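Local coordinates for folylpolyglutamate synthase protein FOLC (Mycobacterium tuberculosis, PDB 2VOS) that probably adds glutamate to dihydropteroate and to tetrahydrofolate polyglutamates, using ATP, and here holds ADP, magnesium and cobalt ions, at residues R268-G273 with A367-F372; E340-R343 with T347-I350; A361-L366 with E395-S400. All coordinates share one frame; numbering follows the deposited sequence.

Interaction 1: residues R268-G273 with A367-F372; sequences RQIAVG and AHEFDF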
loop_
_atom_site.group_PDB
_atom_site.type_symbol
_atom_site.label_atom_id
_atom_site.label_comp_id
_atom_site.label_asym_id
_atom_site.label_seq_id
_atom_site.Cartn_x
_atom_site.Cartn_y
_atom_site.Cartn_z
ATOM N N ARG A 268 -5.164 -20.261 10.974
ATOM C CA ARG A 268 -5.365 -19.863 9.605
ATOM C C ARG A 268 -5.301 -21.091 8.720
ATOM O O ARG A 268 -4.476 -21.983 8.969
ATOM C CB ARG A 268 -4.286 -18.855 9.282
ATOM C CG ARG A 268 -3.590 -19.027 8.055
ATOM C CD ARG A 268 -2.512 -17.883 7.941
ATOM N NE ARG A 268 -2.669 -17.429 6.595
ATOM C CZ ARG A 268 -2.062 -17.955 5.534
ATOM N NH1 ARG A 268 -1.156 -18.913 5.688
ATOM N NH2 ARG A 268 -2.354 -17.471 4.325
ATOM N N GLN A 269 -6.223 -21.207 7.772
ATOM C CA GLN A 269 -6.231 -22.308 6.823
ATOM C C GLN A 269 -6.350 -21.685 5.432
ATOM O O GLN A 269 -7.178 -20.811 5.233
ATOM C CB GLN A 269 -7.477 -23.143 6.970
ATOM C CG GLN A 269 -7.472 -24.210 8.001
ATOM C CD GLN A 269 -8.434 -25.279 7.572
ATOM O OE1 GLN A 269 -9.126 -25.126 6.543
ATOM N NE2 GLN A 269 -8.478 -26.383 8.322
ATOM N N ILE A 270 -5.586 -22.189 4.479
ATOM C CA ILE A 270 -5.779 -21.853 3.084
ATOM C C ILE A 270 -7.173 -22.317 2.647
ATOM O O ILE A 270 -7.663 -23.382 3.079
ATOM C CB ILE A 270 -4.741 -22.594 2.211
ATOM C CG1 ILE A 270 -3.356 -22.339 2.775
ATOM C CG2 ILE A 270 -4.847 -22.182 0.755
ATOM C CD1 ILE A 270 -3.135 -20.941 3.180
ATOM N N ALA A 271 -7.794 -21.551 1.744
ATOM C CA ALA A 271 -9.162 -21.823 1.329
ATOM C C ALA A 271 -9.251 -21.427 -0.152
ATOM O O ALA A 271 -8.432 -20.645 -0.643
ATOM C CB ALA A 271 -10.121 -20.976 2.126
ATOM N N VAL A 272 -10.226 -21.967 -0.854
ATOM C CA VAL A 272 -10.481 -21.527 -2.229
ATOM C C VAL A 272 -10.680 -20.011 -2.231
ATOM O O VAL A 272 -11.571 -19.477 -1.540
ATOM C CB VAL A 272 -11.719 -22.245 -2.853
ATOM C CG1 VAL A 272 -12.118 -21.600 -4.212
ATOM C CG2 VAL A 272 -11.401 -23.724 -3.164
ATOM N N GLY A 273 -9.816 -19.330 -2.981
ATOM C CA GLY A 273 -9.891 -17.867 -3.150
ATOM C C GLY A 273 -9.144 -17.070 -2.078
ATOM O O GLY A 273 -9.108 -15.829 -2.150
ATOM N N ALA A 367 4.705 -20.384 -3.222
ATOM C CA ALA A 367 5.190 -21.726 -2.893
ATOM C C ALA A 367 4.250 -22.474 -1.918
ATOM O O ALA A 367 4.088 -23.716 -1.984
ATOM C CB ALA A 367 6.591 -21.613 -2.294
ATOM N N HIS A 368 3.650 -21.738 -0.999
ATOM C CA HIS A 368 2.864 -22.376 0.024
ATOM C C HIS A 368 1.380 -22.532 -0.260
ATOM O O HIS A 368 0.754 -23.406 0.312
ATOM C CB HIS A 368 3.002 -21.618 1.342
ATOM C CG HIS A 368 4.401 -21.556 1.862
ATOM N ND1 HIS A 368 4.786 -20.649 2.828
ATOM C CD2 HIS A 368 5.496 -22.303 1.589
ATOM C CE1 HIS A 368 6.064 -20.831 3.107
ATOM N NE2 HIS A 368 6.509 -21.836 2.380
ATOM N N GLU A 369 0.808 -21.703 -1.112
ATOM C CA GLU A 369 -0.612 -21.634 -1.233
ATOM C C GLU A 369 -1.056 -22.067 -2.617
ATOM O O GLU A 369 -2.223 -22.067 -2.921
ATOM C CB GLU A 369 -1.080 -20.189 -0.930
ATOM C CG GLU A 369 -0.751 -19.816 0.514
ATOM C CD GLU A 369 -1.434 -18.527 1.047
ATOM O OE1 GLU A 369 -2.448 -18.014 0.508
ATOM O OE2 GLU A 369 -0.966 -18.093 2.111
ATOM N N PHE A 370 -0.099 -22.440 -3.466
ATOM C CA PHE A 370 -0.380 -22.871 -4.829
ATOM C C PHE A 370 0.552 -24.015 -5.120
ATOM O O PHE A 370 1.464 -24.316 -4.354
ATOM C CB PHE A 370 -0.103 -21.757 -5.792
ATOM C CG PHE A 370 -0.947 -20.543 -5.550
ATOM C CD1 PHE A 370 -2.190 -20.414 -6.147
ATOM C CD2 PHE A 370 -0.511 -19.521 -4.703
ATOM C CE1 PHE A 370 -3.008 -19.292 -5.912
ATOM C CE2 PHE A 370 -1.346 -18.402 -4.476
ATOM C CZ PHE A 370 -2.577 -18.308 -5.067
ATOM N N ASP A 371 0.325 -24.675 -6.231
ATOM C CA ASP A 371 1.174 -25.801 -6.591
ATOM C C ASP A 371 1.579 -25.613 -8.040
ATOM O O ASP A 371 1.063 -26.314 -8.913
ATOM C CB ASP A 371 0.374 -27.091 -6.473
ATOM C CG ASP A 371 1.254 -28.330 -6.638
ATOM O OD1 ASP A 371 2.518 -28.196 -6.744
ATOM O OD2 ASP A 371 0.662 -29.428 -6.612
ATOM N N PHE A 372 2.453 -24.651 -8.311
ATOM C CA PHE A 372 2.821 -24.384 -9.695
ATOM C C PHE A 372 3.943 -25.319 -10.062
ATOM O O PHE A 372 4.782 -25.635 -9.215
ATOM C CB PHE A 372 3.273 -22.945 -9.839
ATOM C CG PHE A 372 2.144 -21.971 -9.755
ATOM C CD1 PHE A 372 1.994 -21.149 -8.657
ATOM C CD2 PHE A 372 1.228 -21.904 -10.770
ATOM C CE1 PHE A 372 0.931 -20.252 -8.581
ATOM C CE2 PHE A 372 0.138 -21.002 -10.693
ATOM C CZ PHE A 372 -0.003 -20.197 -9.589
HETATM O O HOH W 1 0.364 -19.970 3.622
#
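Ile270 and Glu369 are the facing residues where strand 264-271 comes up to the residues that follow the body of helix 356-368, and their CA atoms stay 6.7 Å apart, so side chains alone make the junction. It is an interdomain salt bridge of the Mur ligase fold: Arg268 and Ile270 belong to the middle domain, Glu369 to the glutamate ligase domain. Strand 264-271 forms one margin of a three-stranded antiparallel sheet, and Arg268 and Ile270, two places apart in it, both direct their side chains at Glu369. The glutamate has CG beside its backbone N (chi1 -63°) and runs extended from there, which carries the carboxylate across to the strand. The side chains of Arg268 and Glu369 meet roughly at right angles. Arg268 NH2 gives a nearly straight hydrogen bond to Glu369 OE2 at 2.7 Å. The acceptor lies close to the guanidinium plane, whereas the nitrogen stands 36° above the plane of the carboxylate. Ile270 adds an apolar side to the contact, its CD1 lying 3.6 Å from Glu369 CD, and a beta-branched residue suits this extended backbone. An arginine suits position 268 because one planar group can serve several partners: its NE is bonded to Gln275 OE1 on strand 274-281, which steadies the guanidinium before it reaches the other domain. The other carboxylate oxygen, Glu369 OE1, accepts from the backbone N of Gly295, just ahead of helix 296-312, so both oxygens of the glutamate are turned to the middle domain. A water closes the arrangement at the surface, accepting from Arg268 NH1 at 2.8 Å and donating to Glu369 OE2 at 2.8 Å.

Interaction 2: residues E340-R343 with T347-I350; sequences ERMR and TVFI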
loop_
_atom_site.group_PDB
_atom_site.type_symbol
_atom_site.label_atom_id
_atom_site.label_comp_id
_atom_site.label_asym_id
_atom_site.label_seq_id
_atom_site.Cartn_x
_atom_site.Cartn_y
_atom_site.Cartn_z
ATOM N N GLU A 340 -2.807 -10.407 -6.987
ATOM C CA GLU A 340 -4.127 -10.413 -7.564
ATOM C C GLU A 340 -4.063 -11.206 -8.881
ATOM O O GLU A 340 -3.223 -10.941 -9.737
ATOM C CB GLU A 340 -4.601 -8.970 -7.841
ATOM C CG GLU A 340 -6.056 -8.904 -8.321
ATOM C CD GLU A 340 -6.467 -7.494 -8.707
ATOM O OE1 GLU A 340 -5.562 -6.633 -8.828
ATOM O OE2 GLU A 340 -7.672 -7.252 -8.944
ATOM N N ARG A 341 -4.966 -12.147 -9.057
ATOM C CA ARG A 341 -4.984 -12.982 -10.263
ATOM C C ARG A 341 -5.742 -12.310 -11.362
ATOM O O ARG A 341 -6.927 -11.960 -11.169
ATOM C CB ARG A 341 -5.738 -14.261 -9.954
ATOM C CG ARG A 341 -4.876 -15.372 -9.456
ATOM C CD ARG A 341 -5.544 -16.770 -9.715
ATOM N NE ARG A 341 -6.968 -16.858 -9.329
ATOM C CZ ARG A 341 -7.802 -17.820 -9.740
ATOM N NH1 ARG A 341 -7.352 -18.833 -10.514
ATOM N NH2 ARG A 341 -9.078 -17.798 -9.368
HETATM N N MSE A 342 -5.078 -12.150 -12.510
HETATM C CA MSE A 342 -5.693 -11.544 -13.690
HETATM C C MSE A 342 -6.420 -12.589 -14.535
HETATM O O MSE A 342 -7.371 -12.230 -15.255
HETATM C CB MSE A 342 -4.643 -10.872 -14.617
HETATM C CG MSE A 342 -3.897 -9.694 -14.000
HETATM SE SE MSE A 342 -5.072 -8.211 -13.672
HETATM C CE MSE A 342 -5.547 -8.647 -11.816
ATOM N N ARG A 343 -5.974 -13.847 -14.478
ATOM C CA ARG A 343 -6.650 -14.901 -15.205
ATOM C C ARG A 343 -6.062 -16.250 -14.769
ATOM O O ARG A 343 -5.105 -16.271 -13.985
ATOM C CB ARG A 343 -6.389 -14.763 -16.725
ATOM C CG ARG A 343 -4.862 -14.868 -17.095
ATOM C CD ARG A 343 -4.590 -15.101 -18.642
ATOM N NE ARG A 343 -5.228 -16.360 -19.014
ATOM C CZ ARG A 343 -6.332 -16.446 -19.730
ATOM N NH1 ARG A 343 -6.846 -15.322 -20.242
ATOM N NH2 ARG A 343 -6.863 -17.657 -19.997
ATOM N N THR A 347 -2.204 -19.064 -15.203
ATOM C CA THR A 347 -2.406 -18.092 -14.167
ATOM C C THR A 347 -1.447 -16.907 -14.341
ATOM O O THR A 347 -0.273 -17.091 -14.575
ATOM C CB THR A 347 -2.175 -18.725 -12.790
ATOM O OG1 THR A 347 -3.145 -19.778 -12.613
ATOM C CG2 THR A 347 -2.308 -17.665 -11.709
ATOM N N VAL A 348 -1.972 -15.696 -14.259
ATOM C CA VAL A 348 -1.150 -14.490 -14.259
ATOM C C VAL A 348 -1.509 -13.780 -12.964
ATOM O O VAL A 348 -2.705 -13.501 -12.683
ATOM C CB VAL A 348 -1.490 -13.560 -15.414
ATOM C CG1 VAL A 348 -0.713 -12.197 -15.257
ATOM C CG2 VAL A 348 -1.206 -14.265 -16.794
ATOM N N PHE A 349 -0.465 -13.503 -12.182
ATOM C CA PHE A 349 -0.618 -12.672 -10.992
ATOM C C PHE A 349 0.003 -11.346 -11.247
ATOM O O PHE A 349 1.008 -11.261 -11.980
ATOM C CB PHE A 349 0.191 -13.247 -9.845
ATOM C CG PHE A 349 -0.450 -14.416 -9.201
ATOM C CD1 PHE A 349 -0.052 -15.713 -9.530
ATOM C CD2 PHE A 349 -1.414 -14.235 -8.249
ATOM C CE1 PHE A 349 -0.645 -16.787 -8.892
ATOM C CE2 PHE A 349 -2.010 -15.344 -7.618
ATOM C CZ PHE A 349 -1.581 -16.595 -7.942
ATOM N N ILE A 350 -0.524 -10.320 -10.590
ATOM C CA ILE A 350 0.214 -9.090 -10.501
ATOM C C ILE A 350 0.427 -8.846 -9.019
ATOM O O ILE A 350 -0.462 -9.159 -8.196
ATOM C CB ILE A 350 -0.551 -7.873 -11.123
ATOM C CG1 ILE A 350 -1.918 -7.640 -10.390
ATOM C CG2 ILE A 350 -0.650 -8.020 -12.679
ATOM C CD1 ILE A 350 -2.700 -6.342 -10.881
HETATM O O HOH W 2 -4.897 -20.041 -10.761
#
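Arg341 and Phe349 face each other as a non-hydrogen-bonded pair in the antiparallel beta hairpin of strands 340-343 and 347-350, whose axes approach to 4.6 Å and are strongly twisted, 139° between directions. Glu340 and Ile350 form a hydrogen-bonded pair, N to O at 2.9 Å each way, and Met342 N reaches Val348 O at 2.7 Å. Val348 N then bonds to Arg343 O at a longer 3.2 Å.

Apolar contacts gather round Ile350 and Val348. Met342, present as selenomethionine, lays CE 3.8 Å from Ile350 CD1; its flexible chain bends twice to do so. Glu340 runs alongside Ile350, and the aliphatic part of Arg343 crosses Val348, CG to Val348 CG2 at 3.7 Å. On the face that carries Phe349, the aliphatic part of Arg341 meets the ring obliquely, Arg341 CG to Phe349 CE2 at 3.4 Å.

Among the polar groups, the Glu340 carboxylate is held by Gly337 N and by a salt bridge to Arg479. A water links the strands, accepting from Arg341 NH1 and hydrogen-bonded to Thr347 OG1.

Strand 340-343 is an edge strand of a six-stranded mixed sheet; strand 347-350 lies between it and strand 464-469, and Ile350 packs against Ala478 and Arg479 of helix 472-481.

Interaction 3: residues A361-L366 with E395-S400; sequences ALAQTL and EPVFDS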
loop_
_atom_site.group_PDB
_atom_site.type_symbol
_atom_site.label_atom_id
_atom_site.label_comp_id
_atom_site.label_asym_id
_atom_site.label_seq_id
_atom_site.Cartn_x
_atom_site.Cartn_y
_atom_site.Cartn_z
ATOM N N ALA A 361 7.418 -12.194 0.842
ATOM C CA ALA A 361 6.014 -12.583 1.151
ATOM C C ALA A 361 5.366 -13.179 -0.106
ATOM O O ALA A 361 4.688 -14.221 -0.044
ATOM C CB ALA A 361 5.227 -11.399 1.638
ATOM N N LEU A 362 5.624 -12.525 -1.244
ATOM C CA LEU A 362 5.183 -13.004 -2.520
ATOM C C LEU A 362 5.715 -14.430 -2.821
ATOM O O LEU A 362 4.932 -15.319 -3.222
ATOM C CB LEU A 362 5.617 -12.009 -3.619
ATOM C CG LEU A 362 5.414 -12.389 -5.075
ATOM C CD1 LEU A 362 3.919 -12.797 -5.400
ATOM C CD2 LEU A 362 5.892 -11.229 -6.048
ATOM N N ALA A 363 7.023 -14.666 -2.618
ATOM C CA ALA A 363 7.626 -15.967 -2.972
ATOM C C ALA A 363 7.033 -17.043 -2.044
ATOM O O ALA A 363 6.661 -18.138 -2.499
ATOM C CB ALA A 363 9.180 -15.915 -2.812
ATOM N N GLN A 364 6.928 -16.740 -0.745
ATOM C CA GLN A 364 6.405 -17.732 0.179
ATOM C C GLN A 364 4.951 -18.112 -0.162
ATOM O O GLN A 364 4.571 -19.296 -0.036
ATOM C CB GLN A 364 6.430 -17.222 1.594
ATOM C CG GLN A 364 7.818 -17.256 2.206
ATOM C CD GLN A 364 7.774 -16.677 3.595
ATOM O OE1 GLN A 364 7.238 -17.313 4.508
ATOM N NE2 GLN A 364 8.273 -15.444 3.759
ATOM N N THR A 365 4.155 -17.108 -0.527
ATOM C CA THR A 365 2.750 -17.329 -0.879
ATOM C C THR A 365 2.633 -18.217 -2.135
ATOM O O THR A 365 1.822 -19.172 -2.181
ATOM C CB THR A 365 2.044 -15.991 -1.120
ATOM O OG1 THR A 365 2.195 -15.168 0.044
ATOM C CG2 THR A 365 0.495 -16.195 -1.370
ATOM N N LEU A 366 3.431 -17.927 -3.156
ATOM C CA LEU A 366 3.408 -18.690 -4.389
ATOM C C LEU A 366 3.765 -20.159 -4.137
ATOM O O LEU A 366 3.171 -21.064 -4.715
ATOM C CB LEU A 366 4.414 -18.108 -5.415
ATOM C CG LEU A 366 4.014 -16.746 -6.000
ATOM C CD1 LEU A 366 5.234 -16.111 -6.679
ATOM C CD2 LEU A 366 2.782 -16.846 -6.932
ATOM N N GLU A 395 14.242 -15.639 -6.600
ATOM C CA GLU A 395 14.965 -16.684 -7.363
ATOM C C GLU A 395 14.532 -18.105 -7.034
ATOM O O GLU A 395 14.489 -18.941 -7.915
ATOM C CB GLU A 395 16.475 -16.552 -7.190
ATOM C CG GLU A 395 17.243 -17.532 -8.090
ATOM C CD GLU A 395 17.449 -18.889 -7.430
ATOM O OE1 GLU A 395 17.265 -18.949 -6.209
ATOM O OE2 GLU A 395 17.789 -19.874 -8.126
ATOM N N PRO A 396 14.249 -18.400 -5.751
ATOM C CA PRO A 396 13.786 -19.749 -5.438
ATOM C C PRO A 396 12.409 -20.127 -6.037
ATOM O O PRO A 396 12.058 -21.311 -6.041
ATOM C CB PRO A 396 13.701 -19.743 -3.906
ATOM C CG PRO A 396 14.684 -18.649 -3.468
ATOM C CD PRO A 396 14.429 -17.589 -4.525
ATOM N N VAL A 397 11.640 -19.188 -6.586
ATOM C CA VAL A 397 10.337 -19.606 -7.078
ATOM C C VAL A 397 10.109 -19.352 -8.561
ATOM O O VAL A 397 9.167 -19.905 -9.146
ATOM C CB VAL A 397 9.151 -18.960 -6.252
ATOM C CG1 VAL A 397 9.071 -19.578 -4.874
ATOM C CG2 VAL A 397 9.316 -17.399 -6.178
ATOM N N PHE A 398 10.856 -18.424 -9.135
ATOM C CA PHE A 398 10.719 -18.125 -10.569
ATOM C C PHE A 398 11.727 -19.013 -11.316
ATOM O O PHE A 398 12.983 -18.843 -11.195
ATOM C CB PHE A 398 11.016 -16.635 -10.906
ATOM C CG PHE A 398 9.969 -15.627 -10.374
ATOM C CD1 PHE A 398 8.758 -16.054 -9.897
ATOM C CD2 PHE A 398 10.216 -14.237 -10.452
ATOM C CE1 PHE A 398 7.811 -15.158 -9.451
ATOM C CE2 PHE A 398 9.272 -13.303 -9.998
ATOM C CZ PHE A 398 8.061 -13.755 -9.505
ATOM N N ASP A 399 11.205 -19.913 -12.143
ATOM C CA ASP A 399 12.072 -20.729 -12.986
ATOM C C ASP A 399 12.898 -19.838 -13.911
ATOM O O ASP A 399 14.100 -20.109 -14.194
ATOM C CB ASP A 399 11.203 -21.684 -13.806
ATOM C CG ASP A 399 10.571 -22.700 -12.933
ATOM O OD1 ASP A 399 11.302 -23.680 -12.629
ATOM O OD2 ASP A 399 9.411 -22.465 -12.451
ATOM N N SER A 400 12.250 -18.793 -14.429
ATOM C CA SER A 400 13.016 -17.757 -15.109
ATOM C C SER A 400 12.366 -16.423 -14.956
ATOM O O SER A 400 11.234 -16.317 -14.460
ATOM C CB SER A 400 13.301 -18.098 -16.595
ATOM O OG SER A 400 12.124 -18.039 -17.349
#
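Ala363 and Leu366, one helical turn apart on helix 356-368, meet Val397 and Phe398 in the loop between helix 387-394 and strand 400-403. That loop is the return limb of a beta-alpha-beta crossover in a Rossmann-like C-terminal domain of the Mur ligase type, and the contact is buried and wholly apolar in its side chains. Ala361, at the start of the segment, touches the bound ADP, and its carbonyl oxygen is gripped twice from opposite faces of its plane: by Thr365 N in the ordinary helical bond and by Thr365 OG1 at 2.7 Å. Next comes Leu362, which turns its side chain to Leu339, Asp351 and strand 464-469. Ala363 lies beside the loop, and its small methyl lets the backbones come close, CA to CA of Val397 at 6.1 Å. Ala363 CB rests 3.7 Å from Val397 CG2, and the other valine methyl, CG1, lies 3.7 Å from Ala363 O. The branched valine thus straddles the alanine, one methyl on its side chain and one on its carbonyl; CG1 lies beside the valine's own backbone N (chi1 -72°), which leaves CG2 between that N and the carbonyl carbon, where it meets Ala363 CB. Thr365 spends its hydroxyl inside the helix, which suits a buried threonine whose side chain packs against His294, Leu339 and His297. Leu366 completes the turn: its CD1 approaches the Phe398 ring obliquely, 3.9 Å from Phe398 CE1, with Val397 CG2 a little farther off at 4.3 Å. Beneath the helix and loop lies the parallel part of the six-stranded sheet. Leu366 and Phe398 both pack on Val467 of strand 464-469, and Leu366 also on Leu375 of strand 374-379, while Ser400 begins strand 400-403 by bonding to Gly377.

How the interactions relate
From the N terminus, strand 264-271 opens the longest-range contact, interaction 1, which closes when the chain reaches Glu369 after helix 356-368. Interaction 2, a local hairpin, is nested inside that loop. Interaction 3 starts within it too, on helix 356-368, but ends beyond it in the loop at 395-400, so interactions 1 and 3 cross, while 2 and 3 follow in series. The middle domain is thereby tied to the end of the helix that the glutamate ligase domain packs on its own sheet. Aromatic rings join the contacts: Phe370 and Phe372 lie against Phe349, and Phe349 meets Leu366; between aliphatic groups, Ala367 touches Val397.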